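Long-range contact in NADH-dependent FAD reductase (Streptomyces globisporus, PDB 4R82), which uses NADH to reduce FAD, supplying freely diffusing FADH2 to a halogenase and a monooxygenase of C-1027 enediyne biosynthesis: residues L87-E92 and R162-L166. Numbering follows the deposited sequence.
Sequences LEAGQE and REGML. With ACT (acetate ion), chain H.
A single beta bridge, Glu-88 with Gly-164, joins two loops here, and two backbone hydrogen bonds flank the bridged pair. Met-165 N donates to Leu-87 O at 3.0 Å, while Ala-89 N reaches Glu-163 O at 2.8 Å, lying in that carbonyl's plane though with a bent N-H...O angle of 139°. The CA atoms of Gly-164 and Glu-88 supplement them with C-H...O contacts to Leu-87 O and Glu-163 O.

Selenomethionine Met-165 lies against the other loop, its CB 3.5 Å from Glu-88 O. With CG between its backbone N and carbonyl carbon (chi1 59°), the chain runs alongside Leu-87, bringing SE to 3.8 Å from Leu-87 CB; a bend at chi3 then lays CE 3.9 Å from Glu-92 CA. Ala-95 of helix 92-97 and Phe-172 of strand 171-173 also pack on this side chain.

In the flavin reductase domain, the bridge thus ties the connection from strand 81-86 to helix 92-97 onto the segment entering the hairpin 166-168/171-173, with the side chain of Met-165 about 7 Å from a bound FAD.

Glu-88 to Gln-91 forms a type I turn braced by its own side chains: Gln-91 OE1 accepts from Glu-88 N at 2.8 Å, and Gly-90 N approaches Glu-88 OE1 from above the carboxylate plane. The other oxygen, OE2, takes a bond from a water that accepts from Glu-163 N, so that a water joins the carboxylate to the backbone of 162-166. Glu-88 CG packs 3.8 Å from Arg-162 CB, the two chains crossing nearly at right angles, whereas Arg-162 NH2 donates to Ala-129 O and the guanidinium makes a cation-pi contact with Trp-159.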
loop_
_atom_site.group_PDB
_atom_site.type_symbol
_atom_site.label_atom_id
_atom_site.label_comp_id
_atom_site.label_asym_id
_atom_site.label_seq_id
_atom_site.Cartn_x
_atom_site.Cartn_y
_atom_site.Cartn_z
ATOM N N LEU A 87 -11.983 4.576 2.897
ATOM C CA LEU A 87 -12.725 5.830 2.885
ATOM C C LEU A 87 -13.013 6.328 1.481
ATOM O O LEU A 87 -12.160 6.267 0.597
ATOM C CB LEU A 87 -11.999 6.921 3.688
ATOM C CG LEU A 87 -11.856 6.643 5.191
ATOM C CD1 LEU A 87 -11.170 7.842 5.874
ATOM C CD2 LEU A 87 -13.211 6.343 5.829
ATOM N N GLU A 88 -14.231 6.828 1.306
ATOM C CA GLU A 88 -14.712 7.375 0.056
ATOM C C GLU A 88 -14.222 8.813 -0.140
ATOM O O GLU A 88 -13.810 9.469 0.814
ATOM C CB GLU A 88 -16.247 7.282 0.073
ATOM C CG GLU A 88 -16.971 7.716 -1.171
ATOM C CD GLU A 88 -17.273 9.199 -1.157
ATOM O OE1 GLU A 88 -17.314 9.773 -0.043
ATOM O OE2 GLU A 88 -17.456 9.788 -2.247
ATOM N N ALA A 89 -14.282 9.291 -1.382
ATOM C CA ALA A 89 -13.731 10.583 -1.774
ATOM C C ALA A 89 -14.107 11.767 -0.887
ATOM O O ALA A 89 -13.308 12.684 -0.723
ATOM C CB ALA A 89 -14.093 10.883 -3.223
ATOM N N GLY A 90 -15.314 11.768 -0.332
ATOM C CA GLY A 90 -15.752 12.903 0.474
ATOM C C GLY A 90 -15.613 12.745 1.987
ATOM O O GLY A 90 -16.256 13.471 2.754
ATOM N N GLN A 91 -14.770 11.817 2.422
ATOM C CA GLN A 91 -14.652 11.520 3.847
ATOM C C GLN A 91 -13.375 12.030 4.509
ATOM O O GLN A 91 -12.855 11.401 5.436
ATOM C CB GLN A 91 -14.800 10.022 4.081
ATOM C CG GLN A 91 -16.170 9.501 3.669
ATOM C CD GLN A 91 -16.387 8.075 4.101
ATOM O OE1 GLN A 91 -15.708 7.160 3.622
ATOM N NE2 GLN A 91 -17.313 7.873 5.043
ATOM N N GLU A 92 -12.879 13.168 4.047
ATOM C CA GLU A 92 -11.699 13.763 4.658
ATOM C C GLU A 92 -11.899 14.053 6.150
ATOM O O GLU A 92 -10.953 13.931 6.942
ATOM C CB GLU A 92 -11.292 15.035 3.911
ATOM C CG GLU A 92 -10.136 15.766 4.575
ATOM C CD GLU A 92 -9.651 16.966 3.781
ATOM O OE1 GLU A 92 -9.981 17.062 2.579
ATOM O OE2 GLU A 92 -8.935 17.810 4.368
ATOM N N ARG A 162 -19.285 4.074 -5.184
ATOM C CA ARG A 162 -18.338 4.923 -4.446
ATOM C C ARG A 162 -16.902 4.754 -4.919
ATOM O O ARG A 162 -16.511 3.680 -5.384
ATOM C CB ARG A 162 -18.419 4.637 -2.943
ATOM C CG ARG A 162 -19.782 4.976 -2.329
ATOM C CD ARG A 162 -19.875 4.532 -0.870
ATOM N NE ARG A 162 -21.202 4.842 -0.336
ATOM C CZ ARG A 162 -21.717 4.337 0.781
ATOM N NH1 ARG A 162 -22.931 4.710 1.173
ATOM N NH2 ARG A 162 -21.031 3.471 1.510
ATOM N N GLU A 163 -16.111 5.813 -4.755
ATOM C CA GLU A 163 -14.715 5.806 -5.165
ATOM C C GLU A 163 -13.868 6.335 -4.011
ATOM O O GLU A 163 -14.292 7.250 -3.308
ATOM C CB GLU A 163 -14.587 6.724 -6.382
ATOM C CG GLU A 163 -13.242 6.772 -7.043
ATOM C CD GLU A 163 -13.366 7.240 -8.476
ATOM O OE1 GLU A 163 -13.514 6.377 -9.364
ATOM O OE2 GLU A 163 -13.349 8.467 -8.704
ATOM N N GLY A 164 -12.673 5.774 -3.813
ATOM C CA GLY A 164 -11.850 6.136 -2.666
ATOM C C GLY A 164 -11.209 7.522 -2.677
ATOM O O GLY A 164 -10.959 8.106 -3.736
HETATM N N MSE A 165 -10.963 8.063 -1.485
HETATM C CA MSE A 165 -10.166 9.280 -1.388
HETATM C C MSE A 165 -8.706 8.899 -1.564
HETATM O O MSE A 165 -8.361 7.716 -1.510
HETATM C CB MSE A 165 -10.412 9.998 -0.055
HETATM C CG MSE A 165 -10.105 9.192 1.183
HETATM SE SE MSE A 165 -10.392 10.245 2.830
HETATM C CE MSE A 165 -9.245 11.737 2.426
ATOM N N LEU A 166 -7.857 9.900 -1.789
ATOM C CA LEU A 166 -6.435 9.690 -2.038
ATOM C C LEU A 166 -5.595 10.482 -1.045
ATOM O O LEU A 166 -6.033 11.518 -0.530
ATOM C CB LEU A 166 -6.076 10.135 -3.456
ATOM C CG LEU A 166 -6.842 9.396 -4.548
ATOM C CD1 LEU A 166 -6.628 10.037 -5.895
ATOM C CD2 LEU A 166 -6.368 7.958 -4.563
HETATM C C ACT H . -17.278 11.714 7.110
HETATM O O ACT H . -16.237 12.219 6.624
HETATM O OXT ACT H . -17.882 10.874 6.399
HETATM C CH3 ACT H . -17.768 12.092 8.477
HETATM O O HOH W 1 -9.370 5.484 -0.116
HETATM O O HOH W 2 -17.067 8.411 -4.601
#